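Local atomic coordinates of acyl-coenzyme A oxidase 1 (Yarrowia lipolytica, PDB entry 5Y9D), a protein that catalyses the FAD-dependent oxidation of acyl-CoA to trans-2-enoyl-CoA with molecular oxygen, releasing hydrogen peroxide, in peroxisomal fatty acid beta-oxidation. Residues A[596-601]-A[631-636]; A[40-45]-A[641-646]; A[192-197]-A[274-279]. All coordinates share one frame; numbering follows the deposited sequence.

Contact 1 (A[596-601]-A[631-636])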
ATOM      1  N   ALA A 596     -12.229  14.719 -17.601  1.00 29.47           N
ATOM      2  CA  ALA A 596     -11.809  15.948 -16.891  1.00 31.09           C
ATOM      3  C   ALA A 596     -12.759  16.347 -15.783  1.00 31.77           C
ATOM      4  O   ALA A 596     -12.329  16.535 -14.650  1.00 31.55           O
ATOM      5  CB  ALA A 596     -11.676  17.116 -17.843  1.00 33.05           C
ATOM      6  N   ASN A 597     -14.050  16.465 -16.096  1.00 32.44           N
ATOM      7  CA  ASN A 597     -15.005  16.947 -15.106  1.00 33.32           C
ATOM      8  C   ASN A 597     -15.184  15.944 -13.998  1.00 34.47           C
ATOM      9  O   ASN A 597     -15.428  16.322 -12.850  1.00 35.49           O
ATOM     10  CB  ASN A 597     -16.371  17.192 -15.712  1.00 35.59           C
ATOM     11  CG  ASN A 597     -16.341  18.190 -16.840  1.00 36.19           C
ATOM     12  OD1 ASN A 597     -15.514  19.104 -16.864  1.00 35.39           O
ATOM     13  ND2 ASN A 597     -17.243  18.007 -17.797  1.00 36.47           N
ATOM     14  N   LEU A 598     -15.108  14.669 -14.360  1.00 33.25           N
ATOM     15  CA  LEU A 598     -15.129  13.616 -13.389  1.00 34.43           C
ATOM     16  C   LEU A 598     -13.962  13.777 -12.407  1.00 33.18           C
ATOM     17  O   LEU A 598     -14.145  13.763 -11.195  1.00 35.19           O
ATOM     18  CB  LEU A 598     -15.057  12.269 -14.096  1.00 36.61           C
ATOM     19  CG  LEU A 598     -14.912  11.051 -13.184  1.00 37.20           C
ATOM     20  CD1 LEU A 598     -15.999  11.015 -12.136  1.00 35.80           C
ATOM     21  CD2 LEU A 598     -14.957   9.803 -14.044  1.00 41.18           C
ATOM     22  N   PHE A 599     -12.759  13.927 -12.935  1.00 33.94           N
ATOM     23  CA  PHE A 599     -11.553  14.164 -12.121  1.00 31.36           C
ATOM     24  C   PHE A 599     -11.760  15.380 -11.209  1.00 32.02           C
ATOM     25  O   PHE A 599     -11.601  15.299 -10.003  1.00 32.68           O
ATOM     26  CB  PHE A 599     -10.355  14.367 -13.079  1.00 28.70           C
ATOM     27  CG  PHE A 599      -9.062  14.716 -12.404  1.00 24.91           C
ATOM     28  CD1 PHE A 599      -8.644  14.046 -11.284  1.00 23.10           C
ATOM     29  CD2 PHE A 599      -8.246  15.696 -12.942  1.00 25.30           C
ATOM     30  CE1 PHE A 599      -7.483  14.372 -10.654  1.00 22.87           C
ATOM     31  CE2 PHE A 599      -7.055  16.019 -12.341  1.00 24.49           C
ATOM     32  CZ  PHE A 599      -6.678  15.355 -11.187  1.00 24.81           C
ATOM     33  N   ALA A 600     -12.127  16.505 -11.802  1.00 35.22           N
ATOM     34  CA  ALA A 600     -12.409  17.731 -11.051  1.00 35.61           C
ATOM     35  C   ALA A 600     -13.447  17.539  -9.952  1.00 36.61           C
ATOM     36  O   ALA A 600     -13.144  17.803  -8.782  1.00 37.60           O
ATOM     37  CB  ALA A 600     -12.853  18.832 -12.001  1.00 36.21           C
ATOM     38  N   LEU A 601     -14.651  17.077 -10.309  1.00 35.29           N
ATOM     39  CA  LEU A 601     -15.733  16.921  -9.314  1.00 35.13           C
ATOM     40  C   LEU A 601     -15.431  15.866  -8.281  1.00 36.32           C
ATOM     41  O   LEU A 601     -15.711  16.039  -7.088  1.00 42.19           O
ATOM     42  CB  LEU A 601     -17.069  16.580  -9.978  1.00 36.60           C
ATOM     43  CG  LEU A 601     -17.718  17.749 -10.714  1.00 39.01           C
ATOM     44  CD1 LEU A 601     -18.846  17.274 -11.608  1.00 43.20           C
ATOM     45  CD2 LEU A 601     -18.219  18.802  -9.752  1.00 39.40           C
ATOM     46  N   GLU A 631     -23.248  10.291 -12.612  1.00 45.33           N
ATOM     47  CA  GLU A 631     -23.567  10.450 -14.042  1.00 45.19           C
ATOM     48  C   GLU A 631     -22.338  10.317 -14.912  1.00 41.79           C
ATOM     49  O   GLU A 631     -22.350   9.641 -15.936  1.00 47.95           O
ATOM     50  CB  GLU A 631     -24.169  11.825 -14.364  1.00 47.14           C
ATOM     51  CG  GLU A 631     -25.657  11.992 -14.141  1.00 50.21           C
ATOM     52  CD  GLU A 631     -26.137  13.432 -14.404  1.00 52.77           C
ATOM     53  OE1 GLU A 631     -25.819  14.007 -15.481  1.00 51.33           O
ATOM     54  OE2 GLU A 631     -26.849  13.984 -13.532  1.00 47.43           O
ATOM     55  N   LEU A 632     -21.298  11.035 -14.537  1.00 41.65           N
ATOM     56  CA  LEU A 632     -20.048  11.078 -15.305  1.00 37.71           C
ATOM     57  C   LEU A 632     -19.403   9.685 -15.415  1.00 35.50           C
ATOM     58  O   LEU A 632     -18.823   9.331 -16.461  1.00 31.04           O
ATOM     59  CB  LEU A 632     -19.094  12.094 -14.658  1.00 35.32           C
ATOM     60  CG  LEU A 632     -19.484  13.554 -14.961  1.00 35.27           C
ATOM     61  CD1 LEU A 632     -18.763  14.533 -14.074  1.00 35.00           C
ATOM     62  CD2 LEU A 632     -19.172  13.910 -16.406  1.00 36.27           C
ATOM     63  N   CYS A 633     -19.536   8.916 -14.332  1.00 34.69           N
ATOM     64  CA  CYS A 633     -19.017   7.559 -14.240  1.00 36.36           C
ATOM     65  C   CYS A 633     -19.752   6.693 -15.259  1.00 39.49           C
ATOM     66  O   CYS A 633     -19.137   6.004 -16.080  1.00 42.32           O
ATOM     67  CB  CYS A 633     -19.214   6.989 -12.827  1.00 35.87           C
ATOM     68  SG  CYS A 633     -18.048   7.498 -11.519  1.00 37.81           S
ATOM     69  N   VAL A 634     -21.073   6.751 -15.213  1.00 40.01           N
ATOM     70  CA  VAL A 634     -21.904   5.971 -16.114  1.00 40.41           C
ATOM     71  C   VAL A 634     -21.540   6.291 -17.551  1.00 36.34           C
ATOM     72  O   VAL A 634     -21.423   5.402 -18.389  1.00 38.34           O
ATOM     73  CB  VAL A 634     -23.410   6.250 -15.881  1.00 42.96           C
ATOM     74  CG1 VAL A 634     -24.260   5.598 -16.962  1.00 42.39           C
ATOM     75  CG2 VAL A 634     -23.841   5.732 -14.516  1.00 44.42           C
ATOM     76  N   ALA A 635     -21.344   7.554 -17.847  1.00 33.03           N
ATOM     77  CA  ALA A 635     -20.948   7.918 -19.212  1.00 33.82           C
ATOM     78  C   ALA A 635     -19.530   7.439 -19.565  1.00 34.43           C
ATOM     79  O   ALA A 635     -19.273   7.009 -20.679  1.00 39.77           O
ATOM     80  CB  ALA A 635     -21.063   9.417 -19.408  1.00 32.13           C
ATOM     81  N   VAL A 636     -18.599   7.530 -18.627  1.00 33.71           N
ATOM     82  CA  VAL A 636     -17.232   7.054 -18.889  1.00 31.97           C
ATOM     83  C   VAL A 636     -17.155   5.527 -18.933  1.00 31.50           C
ATOM     84  O   VAL A 636     -16.368   4.971 -19.692  1.00 29.73           O
ATOM     85  CB  VAL A 636     -16.272   7.597 -17.838  1.00 29.56           C
ATOM     86  CG1 VAL A 636     -15.069   6.713 -17.684  1.00 28.11           C
ATOM     87  CG2 VAL A 636     -15.883   9.028 -18.210  1.00 31.08           C
TER

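Contact 2 (A[40-45]-A[641-646])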
ATOM      1  N   THR A  40     -17.064   1.200 -28.353  1.00 33.83           N
ATOM      2  CA  THR A  40     -16.196   2.346 -28.516  1.00 31.97           C
ATOM      3  C   THR A  40     -16.679   3.244 -29.663  1.00 33.62           C
ATOM      4  O   THR A  40     -16.917   2.764 -30.758  1.00 33.29           O
ATOM      5  CB  THR A  40     -14.746   1.877 -28.721  1.00 31.08           C
ATOM      6  OG1 THR A  40     -14.340   1.158 -27.560  1.00 31.36           O
ATOM      7  CG2 THR A  40     -13.767   3.051 -28.914  1.00 30.87           C
ATOM      8  N   GLN A  41     -16.804   4.545 -29.391  1.00 36.19           N
ATOM      9  CA  GLN A  41     -17.420   5.513 -30.307  1.00 39.67           C
ATOM     10  C   GLN A  41     -16.404   6.233 -31.173  1.00 38.25           C
ATOM     11  O   GLN A  41     -16.784   6.905 -32.119  1.00 36.00           O
ATOM     12  CB  GLN A  41     -18.170   6.579 -29.500  1.00 47.05           C
ATOM     13  CG  GLN A  41     -19.645   6.738 -29.864  1.00 52.97           C
ATOM     14  CD  GLN A  41     -20.525   5.800 -29.061  1.00 56.42           C
ATOM     15  OE1 GLN A  41     -20.196   4.622 -28.906  1.00 59.48           O
ATOM     16  NE2 GLN A  41     -21.634   6.318 -28.524  1.00 53.39           N
ATOM     17  N   PHE A  42     -15.124   6.106 -30.815  1.00 36.52           N
ATOM     18  CA  PHE A  42     -14.015   6.861 -31.417  1.00 35.13           C
ATOM     19  C   PHE A  42     -12.891   5.926 -31.929  1.00 34.80           C
ATOM     20  O   PHE A  42     -12.859   4.744 -31.625  1.00 38.15           O
ATOM     21  CB  PHE A  42     -13.462   7.876 -30.382  1.00 34.87           C
ATOM     22  CG  PHE A  42     -13.050   7.254 -29.062  1.00 33.15           C
ATOM     23  CD1 PHE A  42     -11.813   6.644 -28.915  1.00 32.00           C
ATOM     24  CD2 PHE A  42     -13.902   7.261 -27.982  1.00 31.22           C
ATOM     25  CE1 PHE A  42     -11.453   6.047 -27.717  1.00 30.92           C
ATOM     26  CE2 PHE A  42     -13.537   6.685 -26.782  1.00 31.30           C
ATOM     27  CZ  PHE A  42     -12.318   6.059 -26.651  1.00 30.37           C
ATOM     28  N   THR A  43     -11.985   6.453 -32.726  1.00 35.30           N
ATOM     29  CA  THR A  43     -10.794   5.724 -33.133  1.00 36.01           C
ATOM     30  C   THR A  43      -9.745   5.750 -32.014  1.00 38.54           C
ATOM     31  O   THR A  43      -9.228   6.822 -31.653  1.00 40.17           O
ATOM     32  CB  THR A  43     -10.188   6.356 -34.383  1.00 37.01           C
ATOM     33  OG1 THR A  43     -11.159   6.311 -35.442  1.00 39.47           O
ATOM     34  CG2 THR A  43      -8.886   5.628 -34.806  1.00 36.34           C
ATOM     35  N   VAL A  44      -9.428   4.573 -31.472  1.00 36.98           N
ATOM     36  CA  VAL A  44      -8.552   4.469 -30.299  1.00 37.14           C
ATOM     37  C   VAL A  44      -7.264   5.264 -30.474  1.00 33.72           C
ATOM     38  O   VAL A  44      -6.838   5.952 -29.580  1.00 35.31           O
ATOM     39  CB  VAL A  44      -8.183   3.002 -29.973  1.00 36.96           C
ATOM     40  CG1 VAL A  44      -7.056   2.940 -28.959  1.00 38.38           C
ATOM     41  CG2 VAL A  44      -9.389   2.257 -29.446  1.00 36.72           C
ATOM     42  N   ARG A  45      -6.659   5.179 -31.640  1.00 33.01           N
ATOM     43  CA  ARG A  45      -5.375   5.823 -31.867  1.00 30.08           C
ATOM     44  C   ARG A  45      -5.458   7.336 -31.815  1.00 32.56           C
ATOM     45  O   ARG A  45      -4.433   7.981 -31.624  1.00 35.00           O
ATOM     46  CB  ARG A  45      -4.796   5.379 -33.191  1.00 28.68           C
ATOM     47  CG  ARG A  45      -3.321   5.613 -33.313  1.00 29.75           C
ATOM     48  CD  ARG A  45      -2.867   5.280 -34.712  1.00 29.36           C
ATOM     49  NE  ARG A  45      -1.419   5.448 -34.888  1.00 30.83           N
ATOM     50  CZ  ARG A  45      -0.484   4.597 -34.445  1.00 28.78           C
ATOM     51  NH1 ARG A  45      -0.799   3.524 -33.715  1.00 28.05           N
ATOM     52  NH2 ARG A  45       0.780   4.840 -34.707  1.00 27.11           N
ATOM     53  N   ILE A 641     -13.189   0.521 -22.303  1.00 26.54           N
ATOM     54  CA  ILE A 641     -12.337  -0.273 -23.154  1.00 25.36           C
ATOM     55  C   ILE A 641     -11.609   0.599 -24.154  1.00 25.17           C
ATOM     56  O   ILE A 641     -10.460   0.360 -24.444  1.00 25.62           O
ATOM     57  CB  ILE A 641     -13.104  -1.410 -23.838  1.00 26.61           C
ATOM     58  CG1 ILE A 641     -13.675  -2.351 -22.793  1.00 27.49           C
ATOM     59  CG2 ILE A 641     -12.190  -2.204 -24.738  1.00 26.68           C
ATOM     60  CD1 ILE A 641     -12.654  -2.820 -21.789  1.00 27.99           C
ATOM     61  N   GLY A 642     -12.283   1.600 -24.693  1.00 24.31           N
ATOM     62  CA  GLY A 642     -11.617   2.523 -25.578  1.00 25.84           C
ATOM     63  C   GLY A 642     -10.513   3.335 -24.938  1.00 27.02           C
ATOM     64  O   GLY A 642      -9.443   3.406 -25.482  1.00 27.55           O
ATOM     65  N   LEU A 643     -10.745   3.903 -23.765  1.00 28.40           N
ATOM     66  CA  LEU A 643      -9.726   4.703 -23.071  1.00 29.72           C
ATOM     67  C   LEU A 643      -8.490   3.921 -22.578  1.00 29.97           C
ATOM     68  O   LEU A 643      -7.292   4.320 -22.740  1.00 35.26           O
ATOM     69  CB  LEU A 643     -10.406   5.474 -21.947  1.00 29.15           C
ATOM     70  CG  LEU A 643     -11.711   6.091 -22.450  1.00 29.38           C
ATOM     71  CD1 LEU A 643     -12.685   6.401 -21.337  1.00 30.22           C
ATOM     72  CD2 LEU A 643     -11.458   7.325 -23.292  1.00 30.73           C
ATOM     73  N   THR A 644      -8.796   2.767 -22.019  1.00 28.05           N
ATOM     74  CA  THR A 644      -7.780   1.829 -21.632  1.00 26.21           C
ATOM     75  C   THR A 644      -7.020   1.312 -22.850  1.00 25.99           C
ATOM     76  O   THR A 644      -5.829   1.123 -22.788  1.00 28.96           O
ATOM     77  CB  THR A 644      -8.346   0.727 -20.720  1.00 27.11           C
ATOM     78  OG1 THR A 644      -9.552   0.206 -21.265  1.00 27.40           O
ATOM     79  CG2 THR A 644      -8.675   1.311 -19.393  1.00 26.97           C
ATOM     80  N   ASP A 645      -7.725   1.084 -23.951  1.00 27.22           N
ATOM     81  CA  ASP A 645      -7.127   0.623 -25.195  1.00 26.05           C
ATOM     82  C   ASP A 645      -6.201   1.711 -25.696  1.00 28.07           C
ATOM     83  O   ASP A 645      -5.175   1.462 -26.299  1.00 27.29           O
ATOM     84  CB  ASP A 645      -8.206   0.301 -26.233  1.00 28.72           C
ATOM     85  CG  ASP A 645      -8.744  -1.119 -26.114  1.00 29.60           C
ATOM     86  OD1 ASP A 645      -8.184  -1.927 -25.364  1.00 29.08           O
ATOM     87  OD2 ASP A 645      -9.743  -1.429 -26.771  1.00 30.46           O
ATOM     88  N   ALA A 646      -6.639   2.929 -25.432  1.00 28.35           N
ATOM     89  CA  ALA A 646      -6.034   4.189 -25.821  1.00 28.74           C
ATOM     90  C   ALA A 646      -4.673   4.347 -25.204  1.00 27.38           C
ATOM     91  O   ALA A 646      -3.835   5.052 -25.744  1.00 27.13           O
ATOM     92  CB  ALA A 646      -6.923   5.342 -25.416  1.00 30.14           C
TER

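Contact 3 (A[192-197]-A[274-279])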
ATOM      1  N   GLN A 192      45.266  16.830  -3.029  1.00 37.87           N
ATOM      2  CA  GLN A 192      44.265  15.767  -2.928  1.00 34.31           C
ATOM      3  C   GLN A 192      43.131  16.105  -1.968  1.00 31.97           C
ATOM      4  O   GLN A 192      43.284  16.975  -1.081  1.00 30.48           O
ATOM      5  CB  GLN A 192      44.941  14.486  -2.462  1.00 34.24           C
ATOM      6  CG  GLN A 192      45.963  14.019  -3.467  1.00 36.34           C
ATOM      7  CD  GLN A 192      46.558  12.670  -3.155  1.00 37.82           C
ATOM      8  OE1 GLN A 192      46.837  12.349  -2.012  1.00 37.48           O
ATOM      9  NE2 GLN A 192      46.784  11.882  -4.193  1.00 42.21           N
ATOM     10  N   PHE A 193      41.990  15.434  -2.157  1.00 28.48           N
ATOM     11  CA  PHE A 193      40.995  15.346  -1.093  1.00 27.03           C
ATOM     12  C   PHE A 193      41.105  14.012  -0.361  1.00 26.66           C
ATOM     13  O   PHE A 193      41.353  12.945  -0.944  1.00 24.14           O
ATOM     14  CB  PHE A 193      39.576  15.543  -1.617  1.00 28.41           C
ATOM     15  CG  PHE A 193      39.295  16.948  -2.114  1.00 28.11           C
ATOM     16  CD1 PHE A 193      39.147  17.995  -1.224  1.00 29.53           C
ATOM     17  CD2 PHE A 193      39.185  17.207  -3.445  1.00 27.10           C
ATOM     18  CE1 PHE A 193      38.882  19.266  -1.672  1.00 30.26           C
ATOM     19  CE2 PHE A 193      38.930  18.480  -3.905  1.00 29.79           C
ATOM     20  CZ  PHE A 193      38.776  19.515  -3.025  1.00 29.24           C
ATOM     21  N   ILE A 194      40.922  14.112   0.941  1.00 28.11           N
ATOM     22  CA  ILE A 194      40.828  12.983   1.829  1.00 28.52           C
ATOM     23  C   ILE A 194      39.351  12.814   2.152  1.00 27.80           C
ATOM     24  O   ILE A 194      38.737  13.660   2.822  1.00 28.27           O
ATOM     25  CB  ILE A 194      41.646  13.235   3.101  1.00 29.90           C
ATOM     26  CG1 ILE A 194      43.105  13.461   2.735  1.00 32.54           C
ATOM     27  CG2 ILE A 194      41.553  12.076   4.085  1.00 29.03           C
ATOM     28  CD1 ILE A 194      43.944  13.886   3.926  1.00 36.73           C
ATOM     29  N   ILE A 195      38.802  11.711   1.656  1.00 25.27           N
ATOM     30  CA  ILE A 195      37.418  11.364   1.850  1.00 24.79           C
ATOM     31  C   ILE A 195      37.318  10.402   3.003  1.00 24.59           C
ATOM     32  O   ILE A 195      37.866   9.300   2.932  1.00 24.89           O
ATOM     33  CB  ILE A 195      36.812  10.684   0.603  1.00 23.79           C
ATOM     34  CG1 ILE A 195      36.882  11.617  -0.596  1.00 23.62           C
ATOM     35  CG2 ILE A 195      35.374  10.300   0.838  1.00 22.05           C
ATOM     36  CD1 ILE A 195      36.161  12.930  -0.413  1.00 23.69           C
ATOM     37  N   ASN A 196      36.573  10.806   4.031  1.00 23.58           N
ATOM     38  CA  ASN A 196      36.476  10.035   5.258  1.00 23.01           C
ATOM     39  C   ASN A 196      35.060   9.954   5.835  1.00 23.61           C
ATOM     40  O   ASN A 196      34.333  10.965   5.920  1.00 23.08           O
ATOM     41  CB  ASN A 196      37.444  10.568   6.320  1.00 22.23           C
ATOM     42  CG  ASN A 196      37.622   9.592   7.486  1.00 24.37           C
ATOM     43  OD1 ASN A 196      38.167   8.474   7.345  1.00 24.32           O
ATOM     44  ND2 ASN A 196      37.141   9.996   8.643  1.00 25.24           N
ATOM     45  N   THR A 197      34.699   8.736   6.249  1.00 23.20           N
ATOM     46  CA  THR A 197      33.481   8.476   6.972  1.00 22.70           C
ATOM     47  C   THR A 197      33.851   8.411   8.464  1.00 23.52           C
ATOM     48  O   THR A 197      34.448   7.451   8.914  1.00 22.85           O
ATOM     49  CB  THR A 197      32.890   7.135   6.524  1.00 23.37           C
ATOM     50  OG1 THR A 197      32.819   7.074   5.088  1.00 27.00           O
ATOM     51  CG2 THR A 197      31.528   6.939   7.087  1.00 23.01           C
ATOM     52  N   ASN A 274      40.241   7.476   4.974  1.00 34.21           N
ATOM     53  CA  ASN A 274      41.376   8.262   4.374  1.00 36.25           C
ATOM     54  C   ASN A 274      41.657   7.850   2.969  1.00 32.96           C
ATOM     55  O   ASN A 274      42.754   7.386   2.644  1.00 31.00           O
ATOM     56  CB  ASN A 274      42.681   8.226   5.211  1.00 38.78           C
ATOM     57  CG  ASN A 274      42.568   9.021   6.511  1.00 46.26           C
ATOM     58  OD1 ASN A 274      43.280  10.010   6.697  1.00 48.44           O
ATOM     59  ND2 ASN A 274      41.661   8.584   7.433  1.00 47.76           N
ATOM     60  N   VAL A 275      40.620   7.961   2.154  1.00 30.49           N
ATOM     61  CA  VAL A 275      40.734   7.700   0.733  1.00 29.20           C
ATOM     62  C   VAL A 275      41.122   8.962  -0.024  1.00 27.63           C
ATOM     63  O   VAL A 275      40.446   9.982   0.064  1.00 27.57           O
ATOM     64  CB  VAL A 275      39.436   7.127   0.169  1.00 27.10           C
ATOM     65  CG1 VAL A 275      39.520   7.032  -1.339  1.00 27.02           C
ATOM     66  CG2 VAL A 275      39.200   5.763   0.765  1.00 27.91           C
ATOM     67  N   ARG A 276      42.196   8.860  -0.793  1.00 28.72           N
ATOM     68  CA  ARG A 276      42.800  10.007  -1.435  1.00 28.64           C
ATOM     69  C   ARG A 276      42.337  10.037  -2.847  1.00 26.94           C
ATOM     70  O   ARG A 276      42.407   9.028  -3.555  1.00 25.91           O
ATOM     71  CB  ARG A 276      44.317   9.943  -1.325  1.00 31.57           C
ATOM     72  CG  ARG A 276      44.757   9.969   0.132  1.00 35.66           C
ATOM     73  CD  ARG A 276      46.247  10.204   0.311  1.00 39.17           C
ATOM     74  NE  ARG A 276      46.528  10.670   1.686  1.00 43.79           N
ATOM     75  CZ  ARG A 276      46.758  11.937   2.060  1.00 41.71           C
ATOM     76  NH1 ARG A 276      46.788  12.940   1.177  1.00 45.07           N
ATOM     77  NH2 ARG A 276      46.975  12.203   3.336  1.00 40.02           N
ATOM     78  N   ILE A 277      41.781  11.182  -3.220  1.00 26.24           N
ATOM     79  CA  ILE A 277      41.485  11.470  -4.605  1.00 27.91           C
ATOM     80  C   ILE A 277      42.214  12.765  -5.034  1.00 28.02           C
ATOM     81  O   ILE A 277      42.448  13.646  -4.226  1.00 27.57           O
ATOM     82  CB  ILE A 277      39.958  11.565  -4.869  1.00 27.88           C
ATOM     83  CG1 ILE A 277      39.318  12.652  -4.030  1.00 28.68           C
ATOM     84  CG2 ILE A 277      39.276  10.232  -4.589  1.00 29.24           C
ATOM     85  CD1 ILE A 277      37.849  12.842  -4.324  1.00 30.57           C
ATOM     86  N   PRO A 278      42.569  12.882  -6.308  1.00 27.92           N
ATOM     87  CA  PRO A 278      43.080  14.193  -6.692  1.00 30.20           C
ATOM     88  C   PRO A 278      42.037  15.287  -6.561  1.00 32.21           C
ATOM     89  O   PRO A 278      40.845  15.017  -6.493  1.00 30.84           O
ATOM     90  CB  PRO A 278      43.490  14.016  -8.161  1.00 29.90           C
ATOM     91  CG  PRO A 278      42.894  12.716  -8.601  1.00 29.36           C
ATOM     92  CD  PRO A 278      42.682  11.881  -7.379  1.00 27.85           C
ATOM     93  N   ARG A 279      42.510  16.527  -6.534  1.00 36.25           N
ATOM     94  CA  ARG A 279      41.647  17.707  -6.349  1.00 35.24           C
ATOM     95  C   ARG A 279      40.705  17.903  -7.549  1.00 35.28           C
ATOM     96  O   ARG A 279      39.578  18.363  -7.386  1.00 33.90           O
ATOM     97  CB  ARG A 279      42.538  18.938  -6.104  1.00 34.15           C
ATOM     98  CG  ARG A 279      41.873  20.306  -6.152  1.00 33.28           C
ATOM     99  CD  ARG A 279      42.936  21.406  -6.189  1.00 32.97           C
ATOM    100  NE  ARG A 279      42.639  22.348  -7.253  1.00 33.98           N
ATOM    101  CZ  ARG A 279      43.326  22.485  -8.379  1.00 36.70           C
ATOM    102  NH1 ARG A 279      42.910  23.380  -9.269  1.00 42.08           N
ATOM    103  NH2 ARG A 279      44.425  21.771  -8.625  1.00 34.66           N
TER

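Contact 1 (A[596-601]-A[631-636])
L632 pushes one methyl into the side of helix 589-606, and the close packing gathers round that methyl. Its CD1 lies 3.7 Å from the backbone N of L598 and touches the backbone and CB of N597 as well. The same CD1 meets L601 CD1, also at 3.7 Å, where the two leucine side chains cross at about a right angle. L632 is placed for this by holding CG beside its own backbone N (chi1 -76°). The two segments are neighbouring, roughly antiparallel helices of the all-helical C-terminal part of the acyl-CoA oxidase fold, their axes 146° apart in direction. At 9.7 Å, the axes leave room for one layer of side chains between the helices. Around L598 the fit is looser. It and L632 slide past each other in opposite directions, with L598 CB 4.1 Å from L632 CB. L598 turns CD1 to the sulfur of C633, and its CD2 comes no nearer than 4.3 Å to V636 CG2. C633 and V636 also lean on helix 355-391, through Q358 and L362. The amide of N597 is occupied away from the leucines, OD1 accepting a hydrogen bond from the hydroxyl of Y578. Away from the interface V634 is exposed, and E631, at the flank, makes a salt bridge with R513.

Contact 2 (A[40-45]-A[641-646])
The chain from T40 to V44 runs alongside the helix of 641-646 in the same direction, with T40 CA 5.4 Å from G642 CA at one end and V44 CA 5.1 Å from A646 CA at the other. At the T40 end the close approach is made over G642, where a CB would collide with F42 CZ and with T40 CG2. F42 uses that bare backbone: G642 C lies at the ring edge, 3.7 Å from F42 CZ. From the helix, L643 CD2 comes obliquely to the same corner of the ring, also at 3.7 Å from F42 CZ, the two side chains crossing at about a right angle. With CG lodged between its own backbone N and carbonyl carbon (chi1 55°), F42 folds its ring back beneath T40, whose CG2 sits over the centre of one face. The ring also meets H591 of helix 589-606. Replacing F42 with an alanine would probably open a gap beside G642 and leave T40 CG2 and L643 CD2 without the ring they pack on. V44 sets both its methyls against D645 and A646: CG1 lies 3.5 Å from A646 CA, while CG2 rests 3.9 Å from D645 CB. The carboxylate of D645 is turned to other partners, salt-bridged to R37 and R332. T40 OG1 stands beside G642 N at 3.6 Å without bonding to it. No hydrogen bond spans the two segments, so between residues 40-45 and 641-646 the fit is by shape and apolar packing; polar ties come from neighbours, T48 bonding A646 O, and the charge of buried D645 is probably balanced by R37 and R332.

Contact 3 (A[192-197]-A[274-279])
Q192 OE1 accepts a hydrogen bond from R276 NH1, 3.2 Å long and nearly straight at 166°, and a weak one from the hydroxyl of S190. The donor lies in the carbonyl plane of the amide, and the oxygen sits at the edge of the guanidinium, close to its plane. R276 NH1 is itself shared, for it also makes a salt bridge with D187. I194 lies alongside the arginine, pointing the same way, and its CD1 covers one face of the guanidinium at 3.5 Å from NH2. Between the backbones, F193 and I277 exchange two hydrogen bonds, F193 N to I277 O being 2.8 Å, and I195 and V275 form the next hydrogen-bonded pair. At the end of the ladder, N274 N gives a weak bond to N196 OD1. The opposite face carries F193, I195, V275 and I277. There I277 CG1, held between its own backbone N and carbonyl carbon (chi1 59°), packs on F193 CB at 3.8 Å, and I277 CD1 reaches I195 CG1. Strand 228-238 covers this layer, with F235 edge-to-face against F193. Past the pairing, the edge of the F193 ring meets R279 O. R276 and I194 lie on the more open face and buried apolar side chains on the other; the strands form an antiparallel pair within the beta domain that acyl-CoA oxidases share with the acyl-CoA dehydrogenases.

Overall arrangement
Contacts 1 and 2 are buried neighbours, their centres about 17 Å apart, and they follow one another along the chain: helix 619-637 of contact 1 leads into helix 640-646 of contact 2. They touch each other, V636 packing near L643, and helix 589-606 of contact 1 also borders contact 2. Contact 1 joins elements close in sequence, whereas contact 2 brings the N-terminal chain onto the C-terminal helices across almost the whole sequence, enclosing both other contacts. Contact 3 lies on the other side of the chain's centre, about 59 Å from contact 1 and about 58 Å from contact 2, centre to centre, and is only partly buried. Backbone hydrogen bonds hold that strand pair; none crosses contact 1 or contact 2.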